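Local coordinates for protein xylulose kinase (Escherichia coli, PDB 2ITM) that catalyses the ATP-dependent phosphorylation of D-xylulose to D-xylulose 5-phosphate and, less efficiently, of 1-deoxy-D-xylulose, working as a homodimer of the FGGY kinase family, at residues T106-R111 against K131-Q136; R116-N121 against D186-A191; V365-G370 against R403-D408; L373-D378 against E470-L475; E215-K218 against A223-P226. All blocks are in the same frame, centred on the assembly; numbering follows the deposited sequence.

Interaction 1: residues T106-R111 against K131-Q136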
# COMPACT_ATOMS: atom_id res chain seq x y z
N THR A 106 5.87 13.34 30.53
CA THR A 106 7.07 14.13 30.35
C THR A 106 7.36 14.92 31.58
O THR A 106 8.45 14.99 32.03
CB THR A 106 6.93 15.07 29.17
OG1 THR A 106 6.55 14.37 28.00
CG2 THR A 106 8.22 15.62 28.80
N LEU A 107 6.33 15.53 32.12
CA LEU A 107 6.48 16.31 33.32
C LEU A 107 7.07 15.50 34.46
O LEU A 107 7.94 15.92 35.14
CB LEU A 107 5.16 16.86 33.75
CG LEU A 107 5.09 18.33 34.06
CD1 LEU A 107 3.85 18.58 34.82
CD2 LEU A 107 6.31 18.77 34.80
N LEU A 108 6.56 14.32 34.64
CA LEU A 108 7.00 13.45 35.68
C LEU A 108 8.44 13.07 35.56
O LEU A 108 9.13 13.03 36.49
CB LEU A 108 6.12 12.24 35.76
CG LEU A 108 5.55 11.85 37.10
CD1 LEU A 108 5.39 10.37 37.24
CD2 LEU A 108 6.33 12.41 38.22
N GLU A 109 8.88 12.80 34.36
CA GLU A 109 10.26 12.42 34.12
C GLU A 109 11.21 13.57 34.30
O GLU A 109 12.34 13.38 34.65
CB GLU A 109 10.43 11.73 32.79
CG GLU A 109 10.14 10.26 32.86
CD GLU A 109 10.27 9.50 31.55
OE1 GLU A 109 10.22 8.29 31.59
OE2 GLU A 109 10.39 10.10 30.49
N ALA A 110 10.72 14.77 34.10
CA ALA A 110 11.49 15.96 34.31
C ALA A 110 11.60 16.19 35.80
O ALA A 110 12.64 16.50 36.31
CB ALA A 110 10.86 17.11 33.66
N ARG A 111 10.48 16.03 36.48
CA ARG A 111 10.42 16.19 37.93
C ARG A 111 11.29 15.18 38.63
O ARG A 111 11.98 15.52 39.51
CB ARG A 111 9.01 15.99 38.43
CG ARG A 111 8.20 17.17 38.63
CD ARG A 111 6.81 16.81 39.09
NE ARG A 111 5.80 17.72 38.59
CZ ARG A 111 4.64 17.92 39.15
NH1 ARG A 111 4.32 17.25 40.23
NH2 ARG A 111 3.80 18.78 38.64
N LYS A 131 -1.40 9.32 35.21
CA LYS A 131 -2.84 9.43 35.25
C LYS A 131 -3.28 10.30 36.40
O LYS A 131 -4.20 11.10 36.29
CB LYS A 131 -3.51 8.08 35.35
CG LYS A 131 -3.54 7.30 34.06
CD LYS A 131 -4.07 5.90 34.26
CE LYS A 131 -3.63 4.99 33.15
NZ LYS A 131 -3.97 3.57 33.41
N LEU A 132 -2.60 10.15 37.53
CA LEU A 132 -2.94 10.91 38.71
C LEU A 132 -2.53 12.37 38.70
O LEU A 132 -3.24 13.21 39.22
CB LEU A 132 -2.50 10.20 39.97
CG LEU A 132 -3.69 9.34 40.39
CD1 LEU A 132 -3.43 7.89 40.17
CD2 LEU A 132 -4.25 9.65 41.74
N LEU A 133 -1.38 12.65 38.10
CA LEU A 133 -1.02 14.02 37.77
C LEU A 133 -2.05 14.70 36.89
O LEU A 133 -2.40 15.83 37.12
CB LEU A 133 0.36 14.07 37.12
CG LEU A 133 1.49 14.69 37.93
CD1 LEU A 133 2.00 13.71 38.95
CD2 LEU A 133 2.61 15.14 37.03
N TRP A 134 -2.54 13.99 35.88
CA TRP A 134 -3.58 14.52 35.01
C TRP A 134 -4.84 14.89 35.78
O TRP A 134 -5.37 15.98 35.63
CB TRP A 134 -3.92 13.55 33.89
CG TRP A 134 -4.88 14.08 32.88
CD1 TRP A 134 -4.57 14.62 31.68
CD2 TRP A 134 -6.31 14.11 32.97
NE1 TRP A 134 -5.71 15.00 31.01
CE2 TRP A 134 -6.79 14.69 31.79
CE3 TRP A 134 -7.23 13.71 33.93
CZ2 TRP A 134 -8.15 14.87 31.55
CZ3 TRP A 134 -8.56 13.89 33.69
CH2 TRP A 134 -9.01 14.46 32.51
N VAL A 135 -5.31 13.99 36.63
CA VAL A 135 -6.45 14.29 37.48
C VAL A 135 -6.19 15.50 38.39
O VAL A 135 -7.01 16.39 38.48
CB VAL A 135 -6.89 13.07 38.31
CG1 VAL A 135 -7.88 13.49 39.39
CG2 VAL A 135 -7.49 12.01 37.41
N GLN A 136 -5.04 15.53 39.03
CA GLN A 136 -4.66 16.69 39.80
C GLN A 136 -4.78 17.98 39.00
O GLN A 136 -5.25 18.98 39.50
CB GLN A 136 -3.26 16.56 40.38
CG GLN A 136 -2.95 17.70 41.34
CD GLN A 136 -1.55 17.65 41.87
OE1 GLN A 136 -1.28 18.18 42.94
NE2 GLN A 136 -0.64 17.04 41.11
O HOH W 1 2.01 16.88 42.23
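L108 and L133 sit where two helical segments of the N-terminal domain, 106-111 and 131-136, run nearly at right angles, their directions 105° apart and their axes 10.8 Å apart at closest approach. L133 is the residue around which the contact is built. Its two methyl groups divide the opposing helix between them. CD1 of L133 lies 4.4 Å from CG of L108, on the buried side, while CD2 meets CD1 of L107 at 4.3 Å. That same CD2 methyl also sits over the centre of the R111 guanidinium, 4.0 Å from R111 CZ, the two side chains arriving from opposite directions. The flat cation thus has an aliphatic group on one face and keeps its edge for polar partners. A water lies in the guanidinium plane and accepts from R111 NH1 at 3.1 Å and from Q136 NE2 at 2.9 Å. Q136 can reach it because its chain is stretched out, with CG anti to the backbone N (chi1 -172°) and CD continuing in the same direction. R111 NH1 also makes a weak hydrogen bond to the carbonyl of A191. No direct hydrogen bond joins the two segments. The helices therefore meet through hydrocarbon inside and through a water toward the surface, and since this water accepts a hydrogen bond from each helix, its own hydrogens probably point elsewhere.

Interaction 2: residues R116-N121 against D186-A191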
# COMPACT_ATOMS: atom_id res chain seq x y z
N ARG A 116 13.51 6.71 35.83
CA ARG A 116 13.77 5.49 35.09
C ARG A 116 14.64 4.54 35.90
O ARG A 116 14.60 3.37 35.71
CB ARG A 116 14.33 5.75 33.68
CG ARG A 116 13.54 6.76 32.79
CD ARG A 116 13.96 6.85 31.30
NE ARG A 116 13.18 7.85 30.57
CZ ARG A 116 13.47 8.36 29.38
NH1 ARG A 116 14.55 7.98 28.72
NH2 ARG A 116 12.68 9.26 28.83
N VAL A 117 15.43 5.08 36.81
CA VAL A 117 16.29 4.26 37.65
C VAL A 117 15.49 3.56 38.75
O VAL A 117 15.74 2.43 39.06
CB VAL A 117 17.39 5.08 38.34
CG1 VAL A 117 17.78 4.45 39.58
CG2 VAL A 117 18.57 5.19 37.49
N ILE A 118 14.53 4.27 39.31
CA ILE A 118 13.69 3.75 40.36
C ILE A 118 12.64 2.80 39.82
O ILE A 118 12.45 1.78 40.39
CB ILE A 118 13.02 4.89 41.17
CG1 ILE A 118 14.03 5.86 41.76
CG2 ILE A 118 12.18 4.37 42.29
CD1 ILE A 118 13.41 7.07 42.25
N THR A 119 11.99 3.13 38.73
CA THR A 119 10.95 2.27 38.20
C THR A 119 11.45 1.16 37.30
O THR A 119 10.79 0.15 37.15
CB THR A 119 9.87 3.05 37.47
OG1 THR A 119 10.43 3.64 36.29
CG2 THR A 119 9.41 4.23 38.28
N GLY A 120 12.62 1.36 36.69
CA GLY A 120 13.13 0.44 35.71
C GLY A 120 12.42 0.56 34.39
O GLY A 120 12.53 -0.29 33.53
N ASN A 121 11.66 1.63 34.24
CA ASN A 121 10.84 1.81 33.07
C ASN A 121 10.89 3.21 32.51
O ASN A 121 11.14 4.17 33.22
CB ASN A 121 9.39 1.43 33.35
CG ASN A 121 9.23 -0.03 33.57
OD1 ASN A 121 9.10 -0.49 34.69
ND2 ASN A 121 9.26 -0.78 32.49
N ASP A 186 9.08 6.70 47.89
CA ASP A 186 8.62 7.95 48.47
C ASP A 186 8.82 9.09 47.48
O ASP A 186 7.98 9.98 47.36
CB ASP A 186 9.36 8.23 49.78
CG ASP A 186 8.84 7.40 50.94
OD1 ASP A 186 7.76 6.80 50.82
OD2 ASP A 186 9.44 7.30 52.02
N VAL A 187 9.92 9.03 46.76
CA VAL A 187 10.24 10.01 45.73
C VAL A 187 9.17 10.07 44.65
O VAL A 187 8.70 11.12 44.29
CB VAL A 187 11.59 9.68 45.04
CG1 VAL A 187 11.88 10.64 43.96
CG2 VAL A 187 12.68 9.67 46.08
N MET A 188 8.78 8.91 44.15
CA MET A 188 7.83 8.86 43.06
C MET A 188 6.44 9.33 43.51
O MET A 188 5.73 9.96 42.75
CB MET A 188 7.79 7.45 42.46
CG MET A 188 9.02 7.08 41.65
SD MET A 188 9.45 8.24 40.35
CE MET A 188 8.01 8.11 39.34
N LEU A 189 6.09 9.02 44.77
CA LEU A 189 4.78 9.35 45.33
C LEU A 189 4.66 10.81 45.64
O LEU A 189 3.70 11.44 45.26
CB LEU A 189 4.52 8.54 46.60
CG LEU A 189 4.19 7.06 46.45
CD1 LEU A 189 4.63 6.24 47.64
CD2 LEU A 189 2.72 6.85 46.17
N GLN A 190 5.64 11.34 46.33
CA GLN A 190 5.71 12.77 46.58
C GLN A 190 5.52 13.58 45.30
O GLN A 190 4.76 14.53 45.26
CB GLN A 190 7.04 13.13 47.24
CG GLN A 190 6.90 13.52 48.69
CD GLN A 190 7.78 12.71 49.62
OE1 GLN A 190 8.90 12.35 49.28
NE2 GLN A 190 7.27 12.44 50.82
N ALA A 191 6.22 13.17 44.25
CA ALA A 191 6.23 13.88 42.98
C ALA A 191 4.84 13.95 42.38
O ALA A 191 4.57 14.77 41.52
CB ALA A 191 7.18 13.23 42.02
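The last turn of helix 115-119, in the N-terminal domain of this FGGY kinase, packs its I118 and T119 against V187 and M188 of the short helix 186-190. I118 lies between the two partners. At its tip, CD1 comes to 4.2 Å from CB of V187 toward the surface, whereas its CG2 branch rests 4.2 Å from CG of M188. M188 is folded at every side-chain bond instead of extended, and the final bend (chi3 -63°) presents its CE methyl to the CG2 methyl of T119, 4.3 Å away. The other branch of T119 serves its own chain: OG1 accepts from N121 N at 3.1 Å, forming an ST turn where the helix ends, and it is also hydrogen-bonded to the S115 carbonyl, although the exact place of this oxygen is less sure. G120, within that turn, is the first residue to leave the helix and does so with positive phi (75°). The T119 side chain is about 10 Å from that of H78, a substrate-binding residue, and about 12 Å from the bound D-xylulose, so the contact lies near the sugar site but outside it. M188 also touches L108 of the neighbouring helix 102-111.

Interaction 3: residues V365-G370 against R403-D408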
# COMPACT_ATOMS: atom_id res chain seq x y z
N VAL A 365 4.64 -12.07 4.12
CA VAL A 365 4.06 -11.86 5.42
C VAL A 365 4.69 -12.70 6.52
O VAL A 365 5.10 -12.18 7.53
CB VAL A 365 2.53 -12.03 5.39
CG1 VAL A 365 1.94 -11.68 6.72
CG2 VAL A 365 1.93 -11.17 4.32
N LEU A 366 4.79 -14.00 6.29
CA LEU A 366 5.39 -14.89 7.26
C LEU A 366 6.79 -14.46 7.62
O LEU A 366 7.15 -14.40 8.78
CB LEU A 366 5.39 -16.32 6.74
CG LEU A 366 4.04 -16.98 6.48
CD1 LEU A 366 4.19 -18.46 6.19
CD2 LEU A 366 3.12 -16.76 7.64
N GLU A 367 7.58 -14.15 6.61
CA GLU A 367 8.97 -13.83 6.81
C GLU A 367 9.13 -12.50 7.51
O GLU A 367 9.97 -12.36 8.39
CB GLU A 367 9.73 -13.86 5.49
CG GLU A 367 9.84 -15.26 4.89
CD GLU A 367 10.64 -15.32 3.61
OE1 GLU A 367 10.53 -14.40 2.78
OE2 GLU A 367 11.36 -16.31 3.43
N GLY A 368 8.32 -11.52 7.14
CA GLY A 368 8.37 -10.20 7.74
C GLY A 368 7.90 -10.12 9.17
O GLY A 368 8.52 -9.48 10.01
N VAL A 369 6.79 -10.77 9.46
CA VAL A 369 6.39 -10.95 10.83
C VAL A 369 7.48 -11.68 11.61
O VAL A 369 7.84 -11.28 12.69
CB VAL A 369 5.05 -11.70 10.95
CG1 VAL A 369 4.74 -11.98 12.40
CG2 VAL A 369 3.95 -10.92 10.30
N GLY A 370 8.00 -12.75 11.03
CA GLY A 370 9.16 -13.42 11.57
C GLY A 370 10.31 -12.50 11.90
O GLY A 370 10.84 -12.54 12.99
N ARG A 403 6.60 -22.09 12.83
CA ARG A 403 7.39 -22.26 14.02
C ARG A 403 8.85 -22.53 13.68
O ARG A 403 9.75 -22.00 14.32
CB ARG A 403 6.84 -23.41 14.87
CG ARG A 403 5.55 -23.10 15.64
CD ARG A 403 5.31 -24.00 16.81
NE ARG A 403 5.26 -25.39 16.40
CZ ARG A 403 4.19 -26.00 15.91
NH1 ARG A 403 3.06 -25.34 15.76
NH2 ARG A 403 4.26 -27.27 15.55
N GLN A 404 9.07 -23.36 12.67
CA GLN A 404 10.41 -23.66 12.21
C GLN A 404 11.07 -22.49 11.52
O GLN A 404 12.23 -22.22 11.74
CB GLN A 404 10.39 -24.83 11.26
CG GLN A 404 11.77 -25.26 10.86
CD GLN A 404 12.54 -25.81 12.01
OE1 GLN A 404 13.69 -25.46 12.21
NE2 GLN A 404 11.91 -26.68 12.78
N MET A 405 10.31 -21.81 10.67
CA MET A 405 10.76 -20.59 10.06
C MET A 405 11.19 -19.62 11.12
O MET A 405 12.22 -18.97 10.98
CB MET A 405 9.69 -19.98 9.18
CG MET A 405 10.08 -18.62 8.62
SD MET A 405 8.84 -17.80 7.65
CE MET A 405 8.86 -18.82 6.23
N LEU A 406 10.41 -19.51 12.19
CA LEU A 406 10.74 -18.64 13.30
C LEU A 406 12.03 -19.03 13.98
O LEU A 406 12.79 -18.19 14.42
CB LEU A 406 9.63 -18.65 14.34
CG LEU A 406 8.71 -17.44 14.44
CD1 LEU A 406 8.26 -17.02 13.08
CD2 LEU A 406 7.53 -17.75 15.31
N ALA A 407 12.27 -20.33 14.07
CA ALA A 407 13.49 -20.83 14.63
C ALA A 407 14.69 -20.59 13.73
O ALA A 407 15.77 -20.25 14.19
CB ALA A 407 13.34 -22.28 14.95
N ASP A 408 14.49 -20.76 12.43
CA ASP A 408 15.53 -20.58 11.44
C ASP A 408 15.99 -19.14 11.39
O ASP A 408 17.17 -18.85 11.39
CB ASP A 408 15.02 -21.01 10.07
CG ASP A 408 14.75 -22.51 9.98
OD1 ASP A 408 15.28 -23.28 10.80
OD2 ASP A 408 14.04 -22.99 9.09
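M405 reaches across to L366 and E367 as its helical segment, 403-408, crosses segment 365-370 at -48°, with the axes 9.9 Å apart at their nearest. From CB, which is directed toward the other helix, the M405 chain runs straight out: CG is anti to the backbone N (chi1 175°), and the next bond continues the line. This extension brings SD between two neighbours, 3.9 Å from CB of L366 and 3.9 Å from CG of E367. The chain then bends at its last torsion (chi3 -71°), which lays the CE methyl against the same E367 CG, also at 3.9 Å. The thioether is thus met by the base of the leucine and the aliphatic part of the glutamate, whose side chain crosses that of M405 at about a right angle. The carboxylate of E367 belongs to other partners, a salt bridge to R363 and a hydrogen bond to Y465 OH. Farther along, G370 lets the backbones come close: its CA is only 5.7 Å from that of L406, and CD1 of L406 touches G370 CA directly at 4.0 Å. Helix 400-410 connects the adjacent parallel strands 390-393 and 414-417, so the contact packs the helix of a beta-alpha-beta crossover against the long helix 358-381, as suits the actin-like ATPase fold of the C-terminal domain.

Interaction 4: residues L373-D378 against E470-L475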
# COMPACT_ATOMS: atom_id res chain seq x y z
N LEU A 373 9.48 -10.22 14.91
CA LEU A 373 9.47 -10.95 16.16
C LEU A 373 10.88 -11.27 16.67
O LEU A 373 11.14 -11.18 17.85
CB LEU A 373 8.65 -12.23 16.03
CG LEU A 373 7.14 -12.07 15.81
CD1 LEU A 373 6.47 -13.39 15.57
CD2 LEU A 373 6.48 -11.31 16.93
N ALA A 374 11.77 -11.63 15.76
CA ALA A 374 13.14 -11.96 16.11
C ALA A 374 13.91 -10.75 16.63
O ALA A 374 14.64 -10.84 17.60
CB ALA A 374 13.85 -12.56 14.93
N ASP A 375 13.74 -9.62 15.96
CA ASP A 375 14.34 -8.37 16.40
C ASP A 375 13.79 -8.00 17.76
O ASP A 375 14.51 -7.51 18.62
CB ASP A 375 14.03 -7.25 15.41
CG ASP A 375 14.98 -7.22 14.23
OD1 ASP A 375 16.10 -7.76 14.33
OD2 ASP A 375 14.68 -6.68 13.16
N GLY A 376 12.50 -8.24 17.94
CA GLY A 376 11.82 -7.98 19.20
C GLY A 376 12.44 -8.74 20.35
O GLY A 376 12.75 -8.19 21.41
N MET A 377 12.63 -10.03 20.15
CA MET A 377 13.31 -10.84 21.15
C MET A 377 14.77 -10.42 21.39
O MET A 377 15.19 -10.35 22.54
CB MET A 377 13.20 -12.33 20.81
CG MET A 377 11.77 -12.85 20.87
SD MET A 377 11.63 -14.63 20.88
CE MET A 377 12.03 -15.00 19.20
N ASP A 378 15.50 -10.14 20.33
CA ASP A 378 16.88 -9.69 20.43
C ASP A 378 17.03 -8.48 21.36
O ASP A 378 17.92 -8.42 22.17
CB ASP A 378 17.43 -9.35 19.05
CG ASP A 378 17.75 -10.58 18.22
OD1 ASP A 378 17.79 -11.68 18.77
OD2 ASP A 378 17.98 -10.52 17.00
N GLU A 470 19.04 -8.17 8.13
CA GLU A 470 19.77 -6.93 7.94
C GLU A 470 19.04 -6.01 6.99
O GLU A 470 18.91 -4.84 7.23
CB GLU A 470 21.14 -7.26 7.38
CG GLU A 470 22.17 -6.17 7.45
CD GLU A 470 23.50 -6.64 6.89
OE1 GLU A 470 23.92 -7.76 7.22
OE2 GLU A 470 24.11 -5.89 6.12
N THR A 471 18.57 -6.57 5.90
CA THR A 471 17.87 -5.79 4.90
C THR A 471 16.53 -5.28 5.43
O THR A 471 16.21 -4.11 5.31
CB THR A 471 17.69 -6.60 3.61
OG1 THR A 471 18.94 -6.66 2.92
CG2 THR A 471 16.82 -5.86 2.64
N PHE A 472 15.76 -6.17 6.03
CA PHE A 472 14.56 -5.82 6.78
C PHE A 472 14.73 -4.66 7.76
O PHE A 472 13.99 -3.73 7.71
CB PHE A 472 13.98 -7.05 7.48
CG PHE A 472 12.85 -6.74 8.42
CD1 PHE A 472 11.56 -6.71 7.98
CD2 PHE A 472 13.09 -6.50 9.75
CE1 PHE A 472 10.53 -6.43 8.84
CE2 PHE A 472 12.07 -6.22 10.61
CZ PHE A 472 10.79 -6.19 10.15
N ARG A 473 15.72 -4.76 8.64
CA ARG A 473 16.00 -3.74 9.60
C ARG A 473 16.30 -2.39 8.97
O ARG A 473 15.88 -1.37 9.46
CB ARG A 473 17.15 -4.13 10.51
CG ARG A 473 16.76 -5.08 11.60
CD ARG A 473 17.83 -5.38 12.60
NE ARG A 473 19.05 -5.87 12.01
CZ ARG A 473 19.40 -7.14 11.98
NH1 ARG A 473 18.63 -8.06 12.51
NH2 ARG A 473 20.53 -7.49 11.42
N ARG A 474 17.06 -2.41 7.88
CA ARG A 474 17.37 -1.22 7.10
C ARG A 474 16.11 -0.57 6.57
O ARG A 474 15.87 0.60 6.78
CB ARG A 474 18.28 -1.59 5.93
CG ARG A 474 19.15 -0.48 5.39
CD ARG A 474 19.32 -0.47 3.87
NE ARG A 474 19.57 -1.79 3.30
CZ ARG A 474 20.47 -2.65 3.75
NH1 ARG A 474 21.23 -2.34 4.78
NH2 ARG A 474 20.61 -3.81 3.16
N LEU A 475 15.30 -1.35 5.88
CA LEU A 475 14.05 -0.87 5.33
C LEU A 475 13.08 -0.40 6.41
O LEU A 475 12.48 0.65 6.28
CB LEU A 475 13.40 -1.94 4.46
CG LEU A 475 13.99 -2.30 3.10
CD1 LEU A 475 13.14 -3.33 2.41
CD2 LEU A 475 14.15 -1.09 2.21
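D375 and R473 form a salt bridge across the contact, with R473 NH1 donating to D375 OD1 at 3.1 Å and an N-H...O angle of 161°. The oxygen uses its syn lone pair and lies close to the guanidinium plane, but the carboxylate and guanidinium planes are turned 56° apart, so the ion pair is end-on through one nitrogen and not a flat two-pronged one. The aliphatic stem of R473 lies alongside the carboxylate, D375 OD2 being 3.1 Å from R473 CG and 3.5 Å from R473 CD, a tight fit; the bend at chi3 (-55°) then swings the guanidinium round so that NH1 reaches OD1. A longer, weak ion pair links D375 OD1 to R469, which also salt-bridges D378. These charges lie between two long helices, 358-381 and 459-479, the latter being the last helix of the chain. Without the D375 carboxylate, as with an alanine here, the R473 guanidinium would probably lose its mate across this contact and be freer to turn, and a gap would open beside the R473 stem. Inward from the charges, the ring of F472 meets D375 OD2 with its edge, CE2 lying 3.7 Å from that oxygen, so that the carboxylate faces the ring hydrogens, an approach that is likely to be mildly attractive. F472 also meets the ring of Y371 and packs on L330 and P331 of strand 328-333.

Interaction 5: residues E215-K218 against A223-P226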
# COMPACT_ATOMS: atom_id res chain seq x y z
N GLU A 215 -20.66 -12.31 53.53
CA GLU A 215 -21.73 -12.01 52.60
C GLU A 215 -21.37 -12.46 51.19
O GLU A 215 -22.19 -13.00 50.48
CB GLU A 215 -22.08 -10.53 52.62
CG GLU A 215 -22.55 -10.01 53.97
CD GLU A 215 -21.41 -9.71 54.93
OE1 GLU A 215 -20.27 -9.60 54.47
OE2 GLU A 215 -21.66 -9.61 56.15
N VAL A 216 -20.12 -12.20 50.80
CA VAL A 216 -19.62 -12.61 49.50
C VAL A 216 -19.49 -14.14 49.36
O VAL A 216 -19.96 -14.71 48.40
CB VAL A 216 -18.27 -11.92 49.17
CG1 VAL A 216 -17.72 -12.41 47.87
CG2 VAL A 216 -18.43 -10.42 49.13
N ALA A 217 -18.87 -14.77 50.34
CA ALA A 217 -18.75 -16.21 50.36
C ALA A 217 -20.11 -16.87 50.20
O ALA A 217 -20.31 -17.70 49.33
CB ALA A 217 -18.11 -16.66 51.64
N LYS A 218 -21.06 -16.46 51.03
CA LYS A 218 -22.42 -16.97 50.95
C LYS A 218 -23.09 -16.80 49.60
O LYS A 218 -23.64 -17.75 49.05
CB LYS A 218 -23.29 -16.41 52.07
CG LYS A 218 -24.66 -17.05 52.15
CD LYS A 218 -25.72 -16.04 52.53
CE LYS A 218 -27.08 -16.68 52.62
NZ LYS A 218 -27.39 -17.10 54.02
N ALA A 223 -17.00 -21.24 51.18
CA ALA A 223 -16.44 -20.85 52.47
C ALA A 223 -15.73 -19.50 52.42
O ALA A 223 -15.36 -19.04 51.36
CB ALA A 223 -15.49 -21.91 52.96
N THR A 224 -15.56 -18.86 53.58
CA THR A 224 -14.79 -17.63 53.67
C THR A 224 -13.33 -17.89 53.37
O THR A 224 -12.48 -17.75 54.23
CB THR A 224 -14.94 -16.96 55.04
OG1 THR A 224 -14.57 -17.88 56.08
CG2 THR A 224 -16.37 -16.64 55.33
N VAL A 225 -13.07 -18.27 52.13
CA VAL A 225 -11.80 -18.82 51.70
C VAL A 225 -10.70 -17.76 51.64
O VAL A 225 -10.97 -16.60 51.39
CB VAL A 225 -11.99 -19.47 50.32
CG1 VAL A 225 -11.08 -18.88 49.28
CG2 VAL A 225 -11.91 -20.97 50.39
N PRO A 226 -9.45 -18.17 51.87
CA PRO A 226 -8.32 -17.24 51.81
C PRO A 226 -8.03 -16.74 50.40
O PRO A 226 -8.16 -17.48 49.44
CB PRO A 226 -7.16 -18.09 52.32
CG PRO A 226 -7.71 -19.42 52.62
CD PRO A 226 -9.00 -19.56 51.94
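A217 packs against A223 and T224 in a short-range contact that folds the loop leading into strand 226-232 back against the middle of helix 214-220. The loop contains an inverse gamma turn centred on T224, which turns the chain shortly before it enters the strand. The helix itself connects two antiparallel neighbours of the N-terminal domain's mixed sheet, strand 208-211 at its edge and strand 226-232 next to it. The second of these runs on to D233, the probable proton acceptor of the enzyme, although the contact itself lies far from the sugar site.

The touching surface is small, 92 Å² in all, and rests on one methyl group. A217 is buried, and its CB points at the loop, meeting A223 O at 3.6 Å and T224 N at 3.9 Å. It is therefore the peptide between A223 and T224 that covers the alanine; the methyl of A223 is directed away from the helix. With so short a side chain at A217 the backbones approach closely, the CA atoms of A217 and T224 being 5.4 Å apart. No hydrogen bond spans the two segments. The loop instead holds its own bend, V225 N making a weak bond back to A223 O, the very carbonyl that rests on A217. Beyond the turn, backbone hydrogen bonds join V225 to L212 and P226 to L71, where the chain enters the sheet. At T224, chi1 (55°) places CG2 beside the backbone N, from where this methyl reaches to 4.1 Å from A217 CB.

How the interactions relate
From the N terminus, interaction 1 opens at 106-111 and interaction 2 at 116-121; interaction 1 closes at 131-136 and interaction 2 at 186-191. The two therefore cross, and they also touch, through the E109-R116 salt bridge and through L108 against A191, making one cluster of helices in the N-terminal domain. Interaction 5 follows as a tight local closure, 215-218 to 223-226, its centre about 37 Å from that of interaction 2. In the second half of the chain interactions 3 and 4 start on the same helix, 358-381, and cross as well: 403-408 closes one, 470-475 the other. They meet where G368 O approaches F472 CE1. No contact nests within another, and none joins the two clusters.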